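Local coordinates for putative transcriptional regulator protein, LacI family (Rhizobium etli, PDB 3MIZ) that probably regulates transcription as a LacI-family DNA-binding repressor, of which this fragment is the periplasmic-binding-protein-like core, at residues A[129-134]-A[226-231]; A[166-171]-A[192-197]. One frame throughout, in Å; residues are numbered along the deposited sequence.

Interaction 1 of 2, residues A[129-134]-A[226-231]; sequences RGHRRI and DVSIVG
His-131 and Ser-228 meet through their side-chain ends: the far corner of the imidazole ring comes up to the serine hydroxyl, with Ser-228 OG 3.3 Å from His-131 NE2 and 3.4 Å from His-131 CE1. The hydroxyl therefore sits off the NE2-CE1 bond, and it approaches the ring obliquely. Ser-228 CB stands just behind, 3.8 Å from His-131 NE2. Both side chains leave their backbones toward each other across a gap of 9.0 Å between the CA atoms of His-131 and Ser-228. With CG anti to the carbonyl carbon (chi1 -60°) the ring extends to the strand 228-230, and its rotation (chi2 -75°) sets NE2 and CE1 against the hydroxyl while ND1 turns to Thr-199 OG1, its hydrogen-bond partner. The polar ends share a third party: His-131 NE2 is hydrogen-bonded to Ala-291 O, and Ser-228 OG to Ala-291 N. Ala-200 of the strand 200-203 lies against both side chains, and Leu-126 of the helix 115-127 packs on the ring. On the loop's outer side Arg-132 curls back over its own backbone, and its NH1 donates to His-131 O at 3.0 Å; this donor stands above the carbonyl plane, whereas the oxygen lies almost within the guanidinium plane. The contact is thus a small, buried polar junction between the loop that follows the helix 115-127 and the strand 228-230, flanked by the chain's last modelled residues. Because a carbonyl oxygen can only accept, the bond to Ala-291 implies a proton on NE2, so that ND1 may accept from Thr-199 in a neutral ring; two buried polar side chains are in this way satisfied by Ala-291, near the C-terminal end, and by Thr-199, just before the strand 200-203.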
loop_
_atom_site.group_PDB
_atom_site.type_symbol
_atom_site.label_atom_id
_atom_site.label_comp_id
_atom_site.label_asym_id
_atom_site.label_seq_id
_atom_site.Cartn_x
_atom_site.Cartn_y
_atom_site.Cartn_z
ATOM N N ARG A 129 27.599 -11.375 11.670
ATOM C CA ARG A 129 28.294 -10.619 10.630
ATOM C C ARG A 129 29.205 -9.530 11.205
ATOM O O ARG A 129 29.423 -8.495 10.570
ATOM C CB ARG A 129 27.293 -9.982 9.655
ATOM C CG ARG A 129 26.361 -10.958 8.935
ATOM C CD ARG A 129 27.121 -11.987 8.133
ATOM N NE ARG A 129 26.259 -12.758 7.236
ATOM C CZ ARG A 129 25.263 -13.549 7.628
ATOM N NH1 ARG A 129 24.976 -13.687 8.917
ATOM N NH2 ARG A 129 24.569 -14.229 6.727
ATOM N N GLY A 130 29.714 -9.763 12.412
ATOM C CA GLY A 130 30.639 -8.831 13.042
ATOM C C GLY A 130 30.149 -7.562 13.718
ATOM O O GLY A 130 30.945 -6.872 14.355
ATOM N N HIS A 131 28.862 -7.242 13.607
ATOM C CA HIS A 131 28.351 -6.016 14.212
ATOM C C HIS A 131 28.218 -6.127 15.726
ATOM O O HIS A 131 27.698 -7.115 16.251
ATOM C CB HIS A 131 27.008 -5.649 13.569
ATOM C CG HIS A 131 27.102 -5.413 12.094
ATOM N ND1 HIS A 131 27.651 -4.268 11.559
ATOM C CD2 HIS A 131 26.760 -6.195 11.042
ATOM C CE1 HIS A 131 27.644 -4.353 10.240
ATOM N NE2 HIS A 131 27.110 -5.512 9.900
ATOM N N ARG A 132 28.689 -5.098 16.423
ATOM C CA ARG A 132 28.665 -5.089 17.879
ATOM C C ARG A 132 28.032 -3.818 18.430
ATOM O O ARG A 132 27.596 -3.784 19.583
ATOM C CB ARG A 132 30.093 -5.255 18.407
ATOM C CG ARG A 132 30.792 -6.518 17.899
ATOM C CD ARG A 132 30.277 -7.765 18.595
ATOM N NE ARG A 132 30.984 -8.981 18.192
ATOM C CZ ARG A 132 30.633 -9.750 17.166
ATOM N NH1 ARG A 132 29.579 -9.432 16.425
ATOM N NH2 ARG A 132 31.328 -10.852 16.884
ATOM N N ARG A 133 28.007 -2.771 17.610
ATOM C CA ARG A 133 27.369 -1.508 17.975
ATOM C C ARG A 133 26.167 -1.463 17.029
ATOM O O ARG A 133 26.314 -1.125 15.852
ATOM C CB ARG A 133 28.280 -0.315 17.688
ATOM C CG ARG A 133 29.547 -0.241 18.517
ATOM C CD ARG A 133 30.338 0.999 18.119
ATOM N NE ARG A 133 31.517 1.219 18.952
ATOM C CZ ARG A 133 32.377 2.217 18.773
ATOM N NH1 ARG A 133 32.189 3.086 17.789
ATOM N NH2 ARG A 133 33.423 2.349 19.578
ATOM N N ILE A 134 24.990 -1.816 17.538
ATOM C CA ILE A 134 23.783 -1.860 16.713
ATOM C C ILE A 134 22.730 -0.833 17.105
ATOM O O ILE A 134 22.497 -0.590 18.288
ATOM C CB ILE A 134 23.114 -3.253 16.799
ATOM C CG1 ILE A 134 24.154 -4.355 16.585
ATOM C CG2 ILE A 134 21.986 -3.350 15.778
ATOM C CD1 ILE A 134 24.758 -4.349 15.221
ATOM N N ASP A 226 29.602 1.620 4.677
ATOM C CA ASP A 226 29.729 2.409 5.899
ATOM C C ASP A 226 28.755 2.038 7.023
ATOM O O ASP A 226 29.090 2.147 8.205
ATOM C CB ASP A 226 29.618 3.890 5.538
ATOM C CG ASP A 226 30.770 4.349 4.653
ATOM O OD1 ASP A 226 30.601 5.319 3.890
ATOM O OD2 ASP A 226 31.853 3.729 4.732
ATOM N N VAL A 227 27.551 1.602 6.658
ATOM C CA VAL A 227 26.563 1.201 7.657
ATOM C C VAL A 227 25.580 0.204 7.057
ATOM O O VAL A 227 25.055 0.426 5.971
ATOM C CB VAL A 227 25.779 2.418 8.203
ATOM C CG1 VAL A 227 24.990 3.090 7.081
ATOM C CG2 VAL A 227 24.842 1.969 9.326
ATOM N N SER A 228 25.346 -0.901 7.755
ATOM C CA SER A 228 24.407 -1.911 7.281
ATOM C C SER A 228 23.009 -1.525 7.756
ATOM O O SER A 228 22.857 -0.919 8.813
ATOM C CB SER A 228 24.762 -3.290 7.843
ATOM O OG SER A 228 25.982 -3.780 7.304
ATOM N N ILE A 229 21.993 -1.863 6.972
ATOM C CA ILE A 229 20.621 -1.552 7.350
ATOM C C ILE A 229 19.733 -2.739 7.016
ATOM O O ILE A 229 19.839 -3.302 5.933
ATOM C CB ILE A 229 20.101 -0.306 6.596
ATOM C CG1 ILE A 229 20.969 0.914 6.944
ATOM C CG2 ILE A 229 18.642 -0.037 6.971
ATOM C CD1 ILE A 229 20.625 2.164 6.161
ATOM N N VAL A 230 18.883 -3.144 7.959
ATOM C CA VAL A 230 17.955 -4.242 7.723
ATOM C C VAL A 230 16.569 -3.724 8.117
ATOM O O VAL A 230 16.457 -2.812 8.933
ATOM C CB VAL A 230 18.317 -5.520 8.549
ATOM C CG1 VAL A 230 19.710 -6.032 8.126
ATOM C CG2 VAL A 230 18.305 -5.219 10.048
ATOM N N GLY A 231 15.523 -4.268 7.506
ATOM C CA GLY A 231 14.181 -3.810 7.834
ATOM C C GLY A 231 13.320 -4.929 8.380
ATOM O O GLY A 231 13.832 -5.872 8.979
#

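Interaction 2 of 2, residues A[166-171]-A[192-197]; sequences DLSISL and LKQDDR
Gln-194 reaches from the loop after the helix 184-192 to the hydroxyl of Ser-168 on the strand 167-174, and the end of its amide makes the whole approach. As modelled, Gln-194 OE1 is 3.0 Å from Ser-168 OG; the amide is probably turned over, however, so which of its two end atoms faces the hydroxyl is uncertain. The carbon between them is the steadier guide, with Gln-194 CD 3.8 Å from Ser-168 OG. An extended chain beyond CG (chi2 179°) gives the glutamine the length to span the 9.6 Å that separate the CA atoms of Ser-168 and Gln-194. The firm side of the contact is the strand. Backbone hydrogen bonds to Ile-134 and Tyr-136 fix Ser-168 in the sheet, and Met-191 of the helix 184-192 packs on its side chain. Leu-167 and Ile-169, its neighbours in sequence, instead rest on Phe-153 of the helix 144-160, so the strand has helices over both faces. The loose side is the loop, where Lys-193, Asp-195, Asp-196 and Arg-197 are all exposed. Asp-196 starts out toward the strand, yet Asp-196 CB remains 7.1 Å from Ser-168 OG; within 192-197 the backbone offers a weak bond from Arg-197 N to Asp-195 O. With an alanine here instead of Gln-194, the Ser-168 hydroxyl is likely to lose its amide neighbour and a gap to open between loop and strand. The arrangement belongs to a beta-alpha-beta crossover: the chain leaves the strand 167-174, runs through the short strand 181-182 and the helix 184-192, and re-enters the sheet as the parallel strand 200-203, beyond 134-138, as in the Rossmann-like subdomains of LacI-family and periplasmic binding proteins.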
loop_
_atom_site.group_PDB
_atom_site.type_symbol
_atom_site.label_atom_id
_atom_site.label_comp_id
_atom_site.label_asym_id
_atom_site.label_seq_id
_atom_site.Cartn_x
_atom_site.Cartn_y
_atom_site.Cartn_z
ATOM N N ASP A 166 26.063 -0.931 24.127
ATOM C CA ASP A 166 26.521 -1.110 22.753
ATOM C C ASP A 166 25.381 -0.812 21.785
ATOM O O ASP A 166 25.584 -0.745 20.569
ATOM C CB ASP A 166 27.004 -2.541 22.517
ATOM C CG ASP A 166 28.148 -2.929 23.430
ATOM O OD1 ASP A 166 29.087 -2.117 23.583
ATOM O OD2 ASP A 166 28.108 -4.048 23.984
ATOM N N LEU A 167 24.183 -0.629 22.330
ATOM C CA LEU A 167 23.019 -0.361 21.499
ATOM C C LEU A 167 22.605 1.107 21.452
ATOM O O LEU A 167 22.889 1.888 22.362
ATOM C CB LEU A 167 21.821 -1.193 21.975
ATOM C CG LEU A 167 21.851 -2.728 22.060
ATOM C CD1 LEU A 167 22.801 -3.316 21.023
ATOM C CD2 LEU A 167 22.261 -3.143 23.445
ATOM N N SER A 168 21.936 1.468 20.363
ATOM C CA SER A 168 21.410 2.811 20.164
ATOM C C SER A 168 19.942 2.593 19.822
ATOM O O SER A 168 19.609 2.298 18.676
ATOM C CB SER A 168 22.104 3.522 18.998
ATOM O OG SER A 168 23.376 4.028 19.362
ATOM N N ILE A 169 19.073 2.727 20.819
ATOM C CA ILE A 169 17.647 2.523 20.610
ATOM C C ILE A 169 16.912 3.851 20.682
ATOM O O ILE A 169 17.110 4.632 21.607
ATOM C CB ILE A 169 17.072 1.546 21.662
ATOM C CG1 ILE A 169 17.869 0.241 21.627
ATOM C CG2 ILE A 169 15.593 1.268 21.368
ATOM C CD1 ILE A 169 17.474 -0.781 22.680
ATOM N N SER A 170 16.071 4.114 19.690
ATOM C CA SER A 170 15.323 5.366 19.655
ATOM C C SER A 170 13.940 5.173 19.061
ATOM O O SER A 170 13.726 4.281 18.244
ATOM C CB SER A 170 16.068 6.402 18.806
ATOM O OG SER A 170 17.425 6.541 19.211
ATOM N N LEU A 171 12.994 6.009 19.481
ATOM C CA LEU A 171 11.653 5.956 18.921
ATOM C C LEU A 171 11.746 6.683 17.590
ATOM O O LEU A 171 12.543 7.613 17.441
ATOM C CB LEU A 171 10.649 6.696 19.811
ATOM C CG LEU A 171 10.224 6.034 21.118
ATOM C CD1 LEU A 171 9.365 7.007 21.924
ATOM C CD2 LEU A 171 9.460 4.761 20.811
ATOM N N LEU A 192 23.283 8.552 13.742
ATOM C CA LEU A 192 24.450 8.388 12.882
ATOM C C LEU A 192 25.515 9.464 13.087
ATOM O O LEU A 192 26.648 9.328 12.615
ATOM C CB LEU A 192 24.004 8.365 11.421
ATOM C CG LEU A 192 23.242 7.103 10.999
ATOM C CD1 LEU A 192 22.523 7.327 9.666
ATOM C CD2 LEU A 192 24.223 5.940 10.901
ATOM N N LYS A 193 25.152 10.536 13.781
ATOM C CA LYS A 193 26.101 11.611 14.034
ATOM C C LYS A 193 26.803 11.414 15.369
ATOM O O LYS A 193 27.710 12.167 15.719
ATOM C CB LYS A 193 25.403 12.972 13.999
ATOM C CG LYS A 193 25.059 13.432 12.587
ATOM C CD LYS A 193 24.656 14.897 12.542
ATOM C CE LYS A 193 23.377 15.158 13.318
ATOM N NZ LYS A 193 22.941 16.579 13.188
ATOM N N GLN A 194 26.379 10.392 16.107
ATOM C CA GLN A 194 26.977 10.080 17.397
ATOM C C GLN A 194 28.463 9.815 17.193
ATOM O O GLN A 194 28.882 9.366 16.125
ATOM C CB GLN A 194 26.332 8.830 18.002
ATOM C CG GLN A 194 24.873 8.971 18.384
ATOM C CD GLN A 194 24.312 7.683 18.957
ATOM O OE1 GLN A 194 24.305 6.648 18.294
ATOM N NE2 GLN A 194 23.842 7.740 20.197
ATOM N N ASP A 195 29.257 10.091 18.222
ATOM C CA ASP A 195 30.696 9.865 18.147
ATOM C C ASP A 195 30.972 8.370 17.993
ATOM O O ASP A 195 31.859 7.972 17.240
ATOM C CB ASP A 195 31.376 10.423 19.399
ATOM C CG ASP A 195 31.282 11.941 19.479
ATOM O OD1 ASP A 195 31.844 12.620 18.590
ATOM O OD2 ASP A 195 30.643 12.453 20.425
ATOM N N ASP A 196 30.207 7.548 18.705
ATOM C CA ASP A 196 30.351 6.099 18.605
ATOM C C ASP A 196 29.214 5.577 17.726
ATOM O O ASP A 196 28.311 4.886 18.192
ATOM C CB ASP A 196 30.288 5.445 19.989
ATOM C CG ASP A 196 31.561 5.650 20.790
ATOM O OD1 ASP A 196 32.655 5.450 20.218
ATOM O OD2 ASP A 196 31.473 5.998 21.987
ATOM N N ARG A 197 29.288 5.929 16.447
ATOM C CA ARG A 197 28.302 5.567 15.427
ATOM C C ARG A 197 28.059 4.067 15.268
ATOM O O ARG A 197 29.002 3.294 15.129
ATOM C CB ARG A 197 28.766 6.156 14.088
ATOM C CG ARG A 197 27.821 5.995 12.915
ATOM C CD ARG A 197 28.327 6.797 11.721
ATOM N NE ARG A 197 29.538 6.228 11.129
ATOM C CZ ARG A 197 30.384 6.911 10.361
ATOM N NH1 ARG A 197 30.158 8.190 10.095
ATOM N NH2 ARG A 197 31.459 6.318 9.854
#

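How the interactions relate
Interaction 2 is nested in sequence within the loop closed by interaction 1, and their centres lie 12 Å apart on the same mixed sheet. Each joins a loop leading into a central strand to another strand of that sheet, but interaction 1 is buried at the strand 228-230, whereas interaction 2 lies at the surface. Burial goes with chemistry: the imidazole and hydroxyl of interaction 1 have defined outside partners, while the amide of interaction 2 is less certainly placed. The two meet directly where Ile-134 O probably accepts from Ser-168 N at 3.0 Å, and more weakly in a long ion pair between Arg-133 and Asp-196.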